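Local coordinates for 3-hydroxyisobutyrate dehydrogenase family protein (Geobacter sulfurreducens, PDB 3PDU) that reduces succinic semialdehyde, probably to gamma-hydroxybutyrate with NADPH as hydride donor, and belongs to the beta-hydroxyacid dehydrogenases, at residues Ala18-Ala23 with Ala152-Lys157; Val27-Arg32 with Leu43-Ala48; Asp59-Met64 with Arg89-Met94. All blocks are in the same frame, centred on the assembly; numbering follows the deposited sequence.

Interaction 1. Residues Ala18-Ala23 with Ala152-Lys157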
loop_
_atom_site.group_PDB
_atom_site.type_symbol
_atom_site.label_atom_id
_atom_site.label_comp_id
_atom_site.label_asym_id
_atom_site.label_seq_id
_atom_site.Cartn_x
_atom_site.Cartn_y
_atom_site.Cartn_z
ATOM N N ALA A 18 7.228 -33.466 22.367
ATOM C CA ALA A 18 6.584 -34.777 22.471
ATOM C C ALA A 18 7.185 -35.777 21.477
ATOM O O ALA A 18 7.340 -36.961 21.790
ATOM C CB ALA A 18 5.078 -34.654 22.256
ATOM N N ASN A 19 7.503 -35.303 20.273
ATOM C CA ASN A 19 8.172 -36.150 19.293
ATOM C C ASN A 19 9.523 -36.686 19.783
ATOM O O ASN A 19 9.873 -37.830 19.510
ATOM C CB ASN A 19 8.341 -35.410 17.966
ATOM C CG ASN A 19 7.077 -35.416 17.146
ATOM O OD1 ASN A 19 6.182 -36.221 17.396
ATOM N ND2 ASN A 19 6.992 -34.530 16.158
ATOM N N LEU A 20 10.281 -35.860 20.501
ATOM C CA LEU A 20 11.570 -36.301 21.026
ATOM C C LEU A 20 11.369 -37.362 22.102
ATOM O O LEU A 20 12.069 -38.372 22.133
ATOM C CB LEU A 20 12.359 -35.119 21.594
ATOM C CG LEU A 20 12.757 -34.030 20.586
ATOM C CD1 LEU A 20 13.548 -32.914 21.263
ATOM C CD2 LEU A 20 13.571 -34.634 19.444
ATOM N N VAL A 21 10.406 -37.137 22.989
ATOM C CA VAL A 21 10.105 -38.137 24.018
ATOM C C VAL A 21 9.675 -39.450 23.387
ATOM O O VAL A 21 10.175 -40.517 23.749
ATOM C CB VAL A 21 9.023 -37.649 25.006
ATOM C CG1 VAL A 21 8.658 -38.774 25.995
ATOM C CG2 VAL A 21 9.521 -36.414 25.747
ATOM N N ARG A 22 8.772 -39.377 22.415
ATOM C CA ARG A 22 8.277 -40.599 21.782
ATOM C C ARG A 22 9.353 -41.326 20.971
ATOM O O ARG A 22 9.302 -42.551 20.833
ATOM C CB ARG A 22 7.049 -40.321 20.909
ATOM C CG ARG A 22 5.819 -39.894 21.693
ATOM C CD ARG A 22 4.574 -39.972 20.828
ATOM N NE ARG A 22 3.565 -39.003 21.241
ATOM C CZ ARG A 22 3.392 -37.817 20.666
ATOM N NH1 ARG A 22 4.162 -37.452 19.643
ATOM N NH2 ARG A 22 2.444 -37.000 21.115
ATOM N N ALA A 23 10.321 -40.577 20.446
ATOM C CA ALA A 23 11.441 -41.181 19.724
ATOM C C ALA A 23 12.398 -41.892 20.685
ATOM O O ALA A 23 13.248 -42.674 20.265
ATOM C CB ALA A 23 12.184 -40.127 18.912
ATOM N N ALA A 152 15.779 -35.725 12.937
ATOM C CA ALA A 152 15.015 -36.745 12.221
ATOM C C ALA A 152 13.652 -37.029 12.874
ATOM O O ALA A 152 12.699 -37.406 12.200
ATOM C CB ALA A 152 15.829 -38.031 12.071
ATOM N N ALA A 153 13.564 -36.846 14.189
ATOM C CA ALA A 153 12.289 -36.973 14.892
ATOM C C ALA A 153 11.408 -35.742 14.675
ATOM O O ALA A 153 10.183 -35.802 14.824
ATOM C CB ALA A 153 12.527 -37.184 16.387
ATOM N N LEU A 154 12.026 -34.623 14.323
ATOM C CA LEU A 154 11.279 -33.368 14.217
ATOM C C LEU A 154 10.863 -32.991 12.803
ATOM O O LEU A 154 9.815 -32.367 12.604
ATOM C CB LEU A 154 12.097 -32.221 14.804
ATOM C CG LEU A 154 12.446 -32.287 16.294
ATOM C CD1 LEU A 154 13.290 -31.075 16.651
ATOM C CD2 LEU A 154 11.194 -32.330 17.156
ATOM N N GLY A 155 11.683 -33.351 11.823
ATOM C CA GLY A 155 11.502 -32.828 10.481
ATOM C C GLY A 155 11.671 -33.860 9.394
ATOM O O GLY A 155 12.173 -34.954 9.649
ATOM N N LYS A 156 11.246 -33.513 8.180
ATOM C CA LYS A 156 11.438 -34.388 7.015
ATOM C C LYS A 156 12.609 -33.904 6.169
ATOM O O LYS A 156 13.075 -34.606 5.274
ATOM C CB LYS A 156 10.189 -34.378 6.138
ATOM C CG LYS A 156 9.920 -33.005 5.506
ATOM C CD LYS A 156 8.648 -33.040 4.673
ATOM C CE LYS A 156 8.420 -31.729 3.940
ATOM N NZ LYS A 156 7.152 -31.773 3.172
ATOM N N LYS A 157 13.069 -32.690 6.433
ATOM C CA LYS A 157 14.104 -32.088 5.596
ATOM C C LYS A 157 14.906 -31.113 6.443
ATOM O O LYS A 157 14.344 -30.311 7.195
ATOM C CB LYS A 157 13.456 -31.372 4.406
ATOM C CG LYS A 157 14.413 -30.681 3.447
ATOM C CD LYS A 157 13.619 -29.954 2.347
ATOM C CE LYS A 157 14.529 -29.249 1.350
ATOM N NZ LYS A 157 15.316 -30.232 0.544
HETATM O O HOH W 1 8.230 -31.975 15.133
#
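Leu20 and Leu154 meet where helix 13-23 runs past the last turn of helix 148-154, their side chains set at a slant to each other so that CD2 of Leu20 lies 4.0 Å from CD2 of Leu154. In both leucines, with CG anti to the carbonyl carbon (chi1 -63°), the CD2 branch is turned to the partner, although neither CB is aimed at it. Ala153, by contrast, points toward helix 13-23: its CB is 3.9 Å from CB of Ala23 and 4.1 Å from CD2 of Leu20. Methyl against methyl needs little room, so alanine suits both places. Asn19 has a polar role. Its CB rests 3.7 Å from O of Ala153, while its amide turns to a water: ND2 donates to it over 3.0 Å, and the water in turn donates to O of Leu154 near the end of helix 148-154. A weak hydrogen bond also runs from Asn19 ND2 to O of Glu129. Helix 13-23 thus packs against helix 148-154 on one flank; Ala18 and Val21 reach helix 38-43 on another, and Leu20 also rests on Val27 of strand 27-30.

Interaction 2. Residues Val27-Arg32 with Leu43-Ala48. With NAP (NADP nicotinamide-adenine-dinucleotide phosphate), chain I.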
loop_
_atom_site.group_PDB
_atom_site.type_symbol
_atom_site.label_atom_id
_atom_site.label_comp_id
_atom_site.label_asym_id
_atom_site.label_seq_id
_atom_site.Cartn_x
_atom_site.Cartn_y
_atom_site.Cartn_z
ATOM N N VAL A 27 14.444 -36.369 27.796
ATOM C CA VAL A 27 14.105 -34.966 27.553
ATOM C C VAL A 27 13.752 -34.244 28.856
ATOM O O VAL A 27 12.963 -34.744 29.658
ATOM C CB VAL A 27 12.925 -34.813 26.539
ATOM C CG1 VAL A 27 12.649 -33.339 26.240
ATOM C CG2 VAL A 27 13.224 -35.565 25.231
ATOM N N THR A 28 14.346 -33.070 29.049
ATOM C CA THR A 28 13.996 -32.189 30.154
ATOM C C THR A 28 13.304 -30.945 29.596
ATOM O O THR A 28 13.821 -30.311 28.680
ATOM C CB THR A 28 15.255 -31.770 30.913
ATOM O OG1 THR A 28 15.903 -32.936 31.426
ATOM C CG2 THR A 28 14.906 -30.854 32.085
ATOM N N VAL A 29 12.140 -30.592 30.142
ATOM C CA VAL A 29 11.370 -29.476 29.596
ATOM C C VAL A 29 11.199 -28.323 30.579
ATOM O O VAL A 29 11.236 -28.500 31.800
ATOM C CB VAL A 29 9.959 -29.916 29.107
ATOM C CG1 VAL A 29 10.068 -31.002 28.046
ATOM C CG2 VAL A 29 9.104 -30.408 30.289
ATOM N N TRP A 30 11.017 -27.136 30.017
ATOM C CA TRP A 30 10.654 -25.956 30.787
ATOM C C TRP A 30 9.726 -25.086 29.951
ATOM O O TRP A 30 9.838 -25.037 28.721
ATOM C CB TRP A 30 11.902 -25.163 31.202
ATOM C CG TRP A 30 11.587 -23.829 31.833
ATOM C CD1 TRP A 30 11.366 -23.581 33.154
ATOM C CD2 TRP A 30 11.448 -22.564 31.157
ATOM N NE1 TRP A 30 11.093 -22.236 33.347
ATOM C CE2 TRP A 30 11.141 -21.595 32.138
ATOM C CE3 TRP A 30 11.553 -22.162 29.819
ATOM C CZ2 TRP A 30 10.942 -20.244 31.825
ATOM C CZ3 TRP A 30 11.353 -20.811 29.509
ATOM C CH2 TRP A 30 11.053 -19.875 30.510
ATOM N N ASN A 31 8.789 -24.425 30.622
ATOM C CA ASN A 31 7.939 -23.420 29.994
ATOM C C ASN A 31 7.635 -22.343 31.017
ATOM O O ASN A 31 7.402 -22.652 32.186
ATOM C CB ASN A 31 6.618 -24.026 29.505
ATOM C CG ASN A 31 5.849 -23.088 28.576
ATOM O OD1 ASN A 31 6.311 -22.786 27.479
ATOM N ND2 ASN A 31 4.666 -22.640 29.005
ATOM N N ARG A 32 7.628 -21.083 30.584
ATOM C CA ARG A 32 7.296 -19.975 31.481
ATOM C C ARG A 32 6.036 -20.268 32.307
ATOM O O ARG A 32 6.050 -20.160 33.530
ATOM C CB ARG A 32 7.143 -18.680 30.686
ATOM C CG ARG A 32 6.669 -17.485 31.508
ATOM C CD ARG A 32 6.601 -16.241 30.621
ATOM N NE ARG A 32 5.684 -16.416 29.494
ATOM C CZ ARG A 32 5.319 -15.433 28.676
ATOM N NH1 ARG A 32 5.788 -14.201 28.864
ATOM N NH2 ARG A 32 4.472 -15.670 27.685
ATOM N N LEU A 43 4.216 -37.965 29.607
ATOM C CA LEU A 43 4.730 -38.773 28.497
ATOM C C LEU A 43 6.103 -39.326 28.837
ATOM O O LEU A 43 6.561 -40.288 28.229
ATOM C CB LEU A 43 4.849 -37.933 27.216
ATOM C CG LEU A 43 3.688 -37.844 26.226
ATOM C CD1 LEU A 43 4.094 -36.950 25.050
ATOM C CD2 LEU A 43 3.261 -39.225 25.725
ATOM N N GLY A 44 6.772 -38.702 29.799
ATOM C CA GLY A 44 8.063 -39.189 30.235
ATOM C C GLY A 44 9.167 -38.147 30.296
ATOM O O GLY A 44 10.299 -38.480 30.633
ATOM N N ALA A 45 8.864 -36.890 29.980
ATOM C CA ALA A 45 9.880 -35.853 30.146
ATOM C C ALA A 45 10.083 -35.513 31.629
ATOM O O ALA A 45 9.209 -35.775 32.454
ATOM C CB ALA A 45 9.513 -34.592 29.334
ATOM N N ARG A 46 11.238 -34.940 31.966
ATOM C CA ARG A 46 11.452 -34.374 33.304
ATOM C C ARG A 46 11.191 -32.876 33.274
ATOM O O ARG A 46 11.561 -32.210 32.321
ATOM C CB ARG A 46 12.900 -34.572 33.748
ATOM C CG ARG A 46 13.230 -35.930 34.342
ATOM C CD ARG A 46 14.647 -35.910 34.901
ATOM N NE ARG A 46 15.069 -34.550 35.236
ATOM C CZ ARG A 46 14.863 -33.962 36.412
ATOM N NH1 ARG A 46 14.239 -34.613 37.386
ATOM N NH2 ARG A 46 15.283 -32.718 36.614
ATOM N N GLN A 47 10.573 -32.337 34.323
ATOM C CA GLN A 47 10.339 -30.895 34.385
ATOM C C GLN A 47 11.495 -30.205 35.099
ATOM O O GLN A 47 11.971 -30.695 36.119
ATOM C CB GLN A 47 9.030 -30.588 35.117
ATOM C CG GLN A 47 8.655 -29.106 35.110
ATOM C CD GLN A 47 7.334 -28.856 35.792
ATOM O OE1 GLN A 47 6.680 -29.793 36.262
ATOM N NE2 GLN A 47 6.930 -27.591 35.860
ATOM N N ALA A 48 11.934 -29.065 34.567
ATOM C CA ALA A 48 12.966 -28.251 35.223
ATOM C C ALA A 48 12.410 -26.897 35.639
ATOM O O ALA A 48 11.372 -26.471 35.148
ATOM C CB ALA A 48 14.174 -28.068 34.300
HETATM P PA NAP I . 2.946 -19.970 20.866
HETATM O O1A NAP I . 2.391 -18.612 20.996
HETATM O O2A NAP I . 1.940 -21.039 20.986
HETATM O O5B NAP I . 4.138 -20.215 21.897
HETATM C C5B NAP I . 5.100 -19.251 22.238
HETATM C C4B NAP I . 6.011 -19.864 23.302
HETATM O O4B NAP I . 6.936 -18.876 23.737
HETATM C C3B NAP I . 5.251 -20.320 24.555
HETATM O O3B NAP I . 5.949 -21.425 25.103
HETATM C C2B NAP I . 5.406 -19.135 25.494
HETATM O O2B NAP I . 5.385 -19.422 26.870
HETATM C C1B NAP I . 6.808 -18.701 25.124
HETATM N N9A NAP I . 7.090 -17.309 25.489
HETATM C C8A NAP I . 6.553 -16.164 24.966
HETATM N N7A NAP I . 7.130 -15.114 25.608
HETATM C C5A NAP I . 8.026 -15.578 26.503
HETATM C C6A NAP I . 8.882 -14.946 27.393
HETATM N N6A NAP I . 8.922 -13.610 27.464
HETATM N N1A NAP I . 9.683 -15.720 28.199
HETATM C C2A NAP I . 9.650 -17.099 28.118
HETATM N N3A NAP I . 8.798 -17.718 27.229
HETATM C C4A NAP I . 8.002 -16.962 26.439
HETATM O O3 NAP I . 3.702 -19.974 19.454
HETATM P PN NAP I . 4.137 -21.131 18.439
HETATM O O1N NAP I . 3.147 -21.165 17.349
HETATM O O2N NAP I . 4.524 -22.332 19.223
HETATM O O5D NAP I . 5.452 -20.402 17.870
HETATM C C5D NAP I . 6.732 -20.545 18.445
HETATM C C4D NAP I . 7.725 -20.036 17.408
HETATM O O4D NAP I . 7.651 -20.842 16.249
HETATM C C3D NAP I . 7.364 -18.627 16.949
HETATM O O3D NAP I . 8.573 -17.950 16.641
HETATM C C2D NAP I . 6.591 -18.837 15.664
HETATM O O2D NAP I . 6.663 -17.720 14.790
HETATM C C1D NAP I . 7.355 -20.040 15.126
HETATM N N1N NAP I . 6.644 -20.883 14.165
HETATM C C2N NAP I . 5.318 -21.176 14.326
HETATM C C3N NAP I . 4.672 -22.008 13.405
HETATM C C7N NAP I . 3.215 -22.377 13.569
HETATM O O7N NAP I . 2.538 -22.873 12.456
HETATM N N7N NAP I . 2.571 -22.215 14.728
HETATM C C4N NAP I . 5.396 -22.535 12.338
HETATM C C5N NAP I . 6.754 -22.249 12.193
HETATM C C6N NAP I . 7.372 -21.427 13.129
HETATM P P2B NAP I . 4.001 -19.337 27.692
HETATM O O1X NAP I . 4.415 -19.043 29.104
HETATM O O2X NAP I . 3.136 -18.245 27.101
HETATM O O3X NAP I . 3.275 -20.645 27.589
HETATM O O HOH W 2 12.190 -38.211 28.033
#
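Val27, Val29, Arg46 and Ala48 join two short parallel strands through their backbones. N of Arg46 donates to O of Val27 over 2.9 Å, N of Val29 to O of Arg46 over 2.8 Å, and N of Ala48 to O of Val29. Apolar contacts flank this ladder. CG2 of Thr28, anti to its own N, reaches CB of Ala48 at 3.6 Å on one face, whereas CG1 of Val29 meets CB of Ala45 at 3.9 Å on the other; the small alanines let the branched residues close in. Trp30 presents its ring edge, CD1 lying 3.5 Å from O of Ala48 in the ring plane. Strand 27-30, helix 38-43 and strand 46-47 form a beta-alpha-beta unit of the Rossmann fold, with Gly44 closing the helix in a Schellman motif at a phi of 130°, where any side chain would collide with O of Leu43. Polar contacts to NADP lie just beyond strand 27-30. Asn31 grips two groups: OD1 accepts from ribose O3B over 2.8 Å and ND2 donates to phosphate O3X, while Leu9 N and Asn33 O help fix the amide's rotation. With an alanine here, O3B and O3X would probably lose these partners, and the hold on the phosphorylated ribose would weaken. Arg32 directs NE to O1X (2.9 Å) and NH2 to O2X, further bonds to the 2'-phosphate that are consistent with use of NADP. One face of its guanidinium lies over C5A of the adenine.

Interaction 3. Residues Asp59-Met64 with Arg89-Met94. With NAP (NADP nicotinamide-adenine-dinucleotide phosphate), chain I.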
loop_
_atom_site.group_PDB
_atom_site.type_symbol
_atom_site.label_atom_id
_atom_site.label_comp_id
_atom_site.label_asym_id
_atom_site.label_seq_id
_atom_site.Cartn_x
_atom_site.Cartn_y
_atom_site.Cartn_z
ATOM N N ASP A 59 22.850 -32.044 27.196
ATOM C CA ASP A 59 23.879 -31.918 26.161
ATOM C C ASP A 59 23.435 -31.004 25.029
ATOM O O ASP A 59 24.246 -30.289 24.446
ATOM C CB ASP A 59 24.256 -33.291 25.593
ATOM C CG ASP A 59 24.895 -34.180 26.629
ATOM O OD1 ASP A 59 25.926 -33.774 27.215
ATOM O OD2 ASP A 59 24.356 -35.273 26.872
ATOM N N ILE A 60 22.147 -31.050 24.708
ATOM C CA ILE A 60 21.605 -30.231 23.634
ATOM C C ILE A 60 20.244 -29.721 24.054
ATOM O O ILE A 60 19.342 -30.512 24.355
ATOM C CB ILE A 60 21.443 -31.032 22.318
ATOM C CG1 ILE A 60 22.796 -31.581 21.838
ATOM C CG2 ILE A 60 20.781 -30.171 21.240
ATOM C CD1 ILE A 60 22.700 -32.350 20.528
ATOM N N THR A 61 20.100 -28.405 24.094
ATOM C CA THR A 61 18.829 -27.801 24.456
ATOM C C THR A 61 18.257 -27.046 23.276
ATOM O O THR A 61 18.942 -26.237 22.640
ATOM C CB THR A 61 18.979 -26.833 25.634
ATOM O OG1 THR A 61 19.394 -27.567 26.793
ATOM C CG2 THR A 61 17.642 -26.115 25.916
ATOM N N ILE A 62 16.995 -27.330 22.989
ATOM C CA ILE A 62 16.265 -26.686 21.906
ATOM C C ILE A 62 15.280 -25.675 22.490
ATOM O O ILE A 62 14.706 -25.915 23.560
ATOM C CB ILE A 62 15.491 -27.745 21.119
ATOM C CG1 ILE A 62 16.463 -28.658 20.364
ATOM C CG2 ILE A 62 14.502 -27.108 20.161
ATOM C CD1 ILE A 62 15.759 -29.828 19.664
ATOM N N ALA A 63 15.103 -24.542 21.812
ATOM C CA ALA A 63 14.119 -23.548 22.238
ATOM C C ALA A 63 13.112 -23.251 21.119
ATOM O O ALA A 63 13.460 -23.202 19.944
ATOM C CB ALA A 63 14.816 -22.254 22.698
ATOM N N MET A 64 11.850 -23.066 21.486
ATOM C CA MET A 64 10.823 -22.770 20.489
ATOM C C MET A 64 9.918 -21.684 21.060
ATOM O O MET A 64 8.860 -21.971 21.613
ATOM C CB MET A 64 10.027 -24.029 20.143
ATOM C CG MET A 64 9.151 -23.891 18.903
ATOM S SD MET A 64 10.136 -23.335 17.500
ATOM C CE MET A 64 9.056 -23.692 16.129
ATOM N N ARG A 89 28.271 -27.669 25.657
ATOM C CA ARG A 89 26.856 -28.023 25.540
ATOM C C ARG A 89 26.186 -27.127 24.493
ATOM O O ARG A 89 26.582 -25.976 24.305
ATOM C CB ARG A 89 26.150 -27.940 26.896
ATOM C CG ARG A 89 26.686 -28.955 27.906
ATOM C CD ARG A 89 25.888 -28.926 29.188
ATOM N NE ARG A 89 26.094 -27.695 29.945
ATOM C CZ ARG A 89 27.183 -27.432 30.666
ATOM N NH1 ARG A 89 28.187 -28.302 30.708
ATOM N NH2 ARG A 89 27.276 -26.295 31.332
ATOM N N GLY A 90 25.183 -27.660 23.807
ATOM C CA GLY A 90 24.605 -26.953 22.675
ATOM C C GLY A 90 23.277 -26.272 22.949
ATOM O O GLY A 90 22.462 -26.750 23.741
ATOM N N TYR A 91 23.045 -25.164 22.258
ATOM C CA TYR A 91 21.765 -24.475 22.321
ATOM C C TYR A 91 21.282 -24.284 20.894
ATOM O O TYR A 91 21.996 -23.712 20.074
ATOM C CB TYR A 91 21.931 -23.119 23.025
ATOM C CG TYR A 91 20.627 -22.402 23.292
ATOM C CD1 TYR A 91 19.640 -22.996 24.055
ATOM C CD2 TYR A 91 20.386 -21.124 22.782
ATOM C CE1 TYR A 91 18.446 -22.354 24.312
ATOM C CE2 TYR A 91 19.183 -20.464 23.038
ATOM C CZ TYR A 91 18.220 -21.095 23.806
ATOM O OH TYR A 91 17.016 -20.479 24.079
ATOM N N ILE A 92 20.104 -24.822 20.581
ATOM C CA ILE A 92 19.549 -24.731 19.239
ATOM C C ILE A 92 18.258 -23.942 19.317
ATOM O O ILE A 92 17.251 -24.439 19.812
ATOM C CB ILE A 92 19.254 -26.126 18.638
ATOM C CG1 ILE A 92 20.536 -26.971 18.591
ATOM C CG2 ILE A 92 18.624 -26.000 17.254
ATOM C CD1 ILE A 92 20.340 -28.375 18.051
ATOM N N ASP A 93 18.289 -22.703 18.852
ATOM C CA ASP A 93 17.100 -21.866 18.940
ATOM C C ASP A 93 16.316 -21.991 17.651
ATOM O O ASP A 93 16.773 -21.584 16.579
ATOM C CB ASP A 93 17.477 -20.405 19.238
ATOM C CG ASP A 93 16.286 -19.577 19.744
ATOM O OD1 ASP A 93 15.137 -20.060 19.671
ATOM O OD2 ASP A 93 16.502 -18.441 20.213
ATOM N N MET A 94 15.135 -22.585 17.755
ATOM C CA MET A 94 14.305 -22.838 16.585
ATOM C C MET A 94 13.188 -21.806 16.454
ATOM O O MET A 94 12.340 -21.904 15.560
ATOM C CB MET A 94 13.750 -24.265 16.647
ATOM C CG MET A 94 14.883 -25.299 16.711
ATOM S SD MET A 94 14.346 -27.028 16.623
ATOM C CE MET A 94 14.164 -27.258 14.862
HETATM P PA NAP I . 2.946 -19.970 20.866
HETATM O O1A NAP I . 2.391 -18.612 20.996
HETATM O O2A NAP I . 1.940 -21.039 20.986
HETATM O O5B NAP I . 4.138 -20.215 21.897
HETATM C C5B NAP I . 5.100 -19.251 22.238
HETATM C C4B NAP I . 6.011 -19.864 23.302
HETATM O O4B NAP I . 6.936 -18.876 23.737
HETATM C C3B NAP I . 5.251 -20.320 24.555
HETATM O O3B NAP I . 5.949 -21.425 25.103
HETATM C C2B NAP I . 5.406 -19.135 25.494
HETATM O O2B NAP I . 5.385 -19.422 26.870
HETATM C C1B NAP I . 6.808 -18.701 25.124
HETATM N N9A NAP I . 7.090 -17.309 25.489
HETATM C C8A NAP I . 6.553 -16.164 24.966
HETATM N N7A NAP I . 7.130 -15.114 25.608
HETATM C C5A NAP I . 8.026 -15.578 26.503
HETATM C C6A NAP I . 8.882 -14.946 27.393
HETATM N N6A NAP I . 8.922 -13.610 27.464
HETATM N N1A NAP I . 9.683 -15.720 28.199
HETATM C C2A NAP I . 9.650 -17.099 28.118
HETATM N N3A NAP I . 8.798 -17.718 27.229
HETATM C C4A NAP I . 8.002 -16.962 26.439
HETATM O O3 NAP I . 3.702 -19.974 19.454
HETATM P PN NAP I . 4.137 -21.131 18.439
HETATM O O1N NAP I . 3.147 -21.165 17.349
HETATM O O2N NAP I . 4.524 -22.332 19.223
HETATM O O5D NAP I . 5.452 -20.402 17.870
HETATM C C5D NAP I . 6.732 -20.545 18.445
HETATM C C4D NAP I . 7.725 -20.036 17.408
HETATM O O4D NAP I . 7.651 -20.842 16.249
HETATM C C3D NAP I . 7.364 -18.627 16.949
HETATM O O3D NAP I . 8.573 -17.950 16.641
HETATM C C2D NAP I . 6.591 -18.837 15.664
HETATM O O2D NAP I . 6.663 -17.720 14.790
HETATM C C1D NAP I . 7.355 -20.040 15.126
HETATM N N1N NAP I . 6.644 -20.883 14.165
HETATM C C2N NAP I . 5.318 -21.176 14.326
HETATM C C3N NAP I . 4.672 -22.008 13.405
HETATM C C7N NAP I . 3.215 -22.377 13.569
HETATM O O7N NAP I . 2.538 -22.873 12.456
HETATM N N7N NAP I . 2.571 -22.215 14.728
HETATM C C4N NAP I . 5.396 -22.535 12.338
HETATM C C5N NAP I . 6.754 -22.249 12.193
HETATM C C6N NAP I . 7.372 -21.427 13.129
HETATM P P2B NAP I . 4.001 -19.337 27.692
HETATM O O1X NAP I . 4.415 -19.043 29.104
HETATM O O2X NAP I . 3.136 -18.245 27.101
HETATM O O3X NAP I . 3.275 -20.645 27.589
HETATM O O HOH W 3 22.095 -27.537 26.608
#
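Strands 60-63 and 90-93 run parallel, their axes 4.7 Å apart and turned by 18°, joined by five hydrogen bonds that continue from Gly90 N on Asp59 O to Met94 N on Ala63 O. On the face of Ile60 and Ile62, Ile62 lies alongside Ile92 and points the same way, while Ile60 meets it at a slant, CG2 of Ile60 being 3.7 Å from CD1 of Ile92. Further along, CG2 of Ile62 touches SD of Met94 at 3.5 Å; branched and flexible apolar chains suit this buried face. Tyr91 lies on the other face, with Thr61, Ala63 and Asp93. With CG anti to the backbone N (chi1 -173°), its ring leans across the neighbouring strand: CD1 lies 4.1 Å from CG2 of Thr61, and OH presses close on CB of Ala63 at 3.1 Å, a place where a larger side chain would collide with the phenol. Thr61 OG1 donates to a water 2.7 Å away, which donates to O of Gly90. Asp93 turns OD1 to OG of Ser95. At the C-terminal end, the bent Met64 chain places SD 3.3 Å from O of Met94 and brings CE to O4D of the nicotinamide ribose of NADP; Met16 of helix 13-23 packs against both methionines. Such a pair, joined through helix 68-76 as a beta-alpha-beta unit within the central sheet, is characteristic of the Rossmann fold, in which the cofactor lies across the C-terminal ends of the parallel strands.

Overall arrangement
From the N terminus, helix 13-23 supplies the first half of interaction 1, whose partner, at the end of helix 148-154, comes 129 residues later in the chain; the wide loop it closes encloses the other two contacts. Interaction 2 follows directly, closing a short loop at the sheet edge, and interaction 3 then closes a second one nearer the sheet centre; these two lie in series, neither nested nor crossed. Between them in the sheet runs strand 4-7. Helix 13-23 links all three: Val21 packs on Val27, and Leu20 and Leu154 both reach Ile62. Interactions 2 and 3, their centres about 14 Å apart, touch the same NADP at its adenosine and nicotinamide-ribose portions.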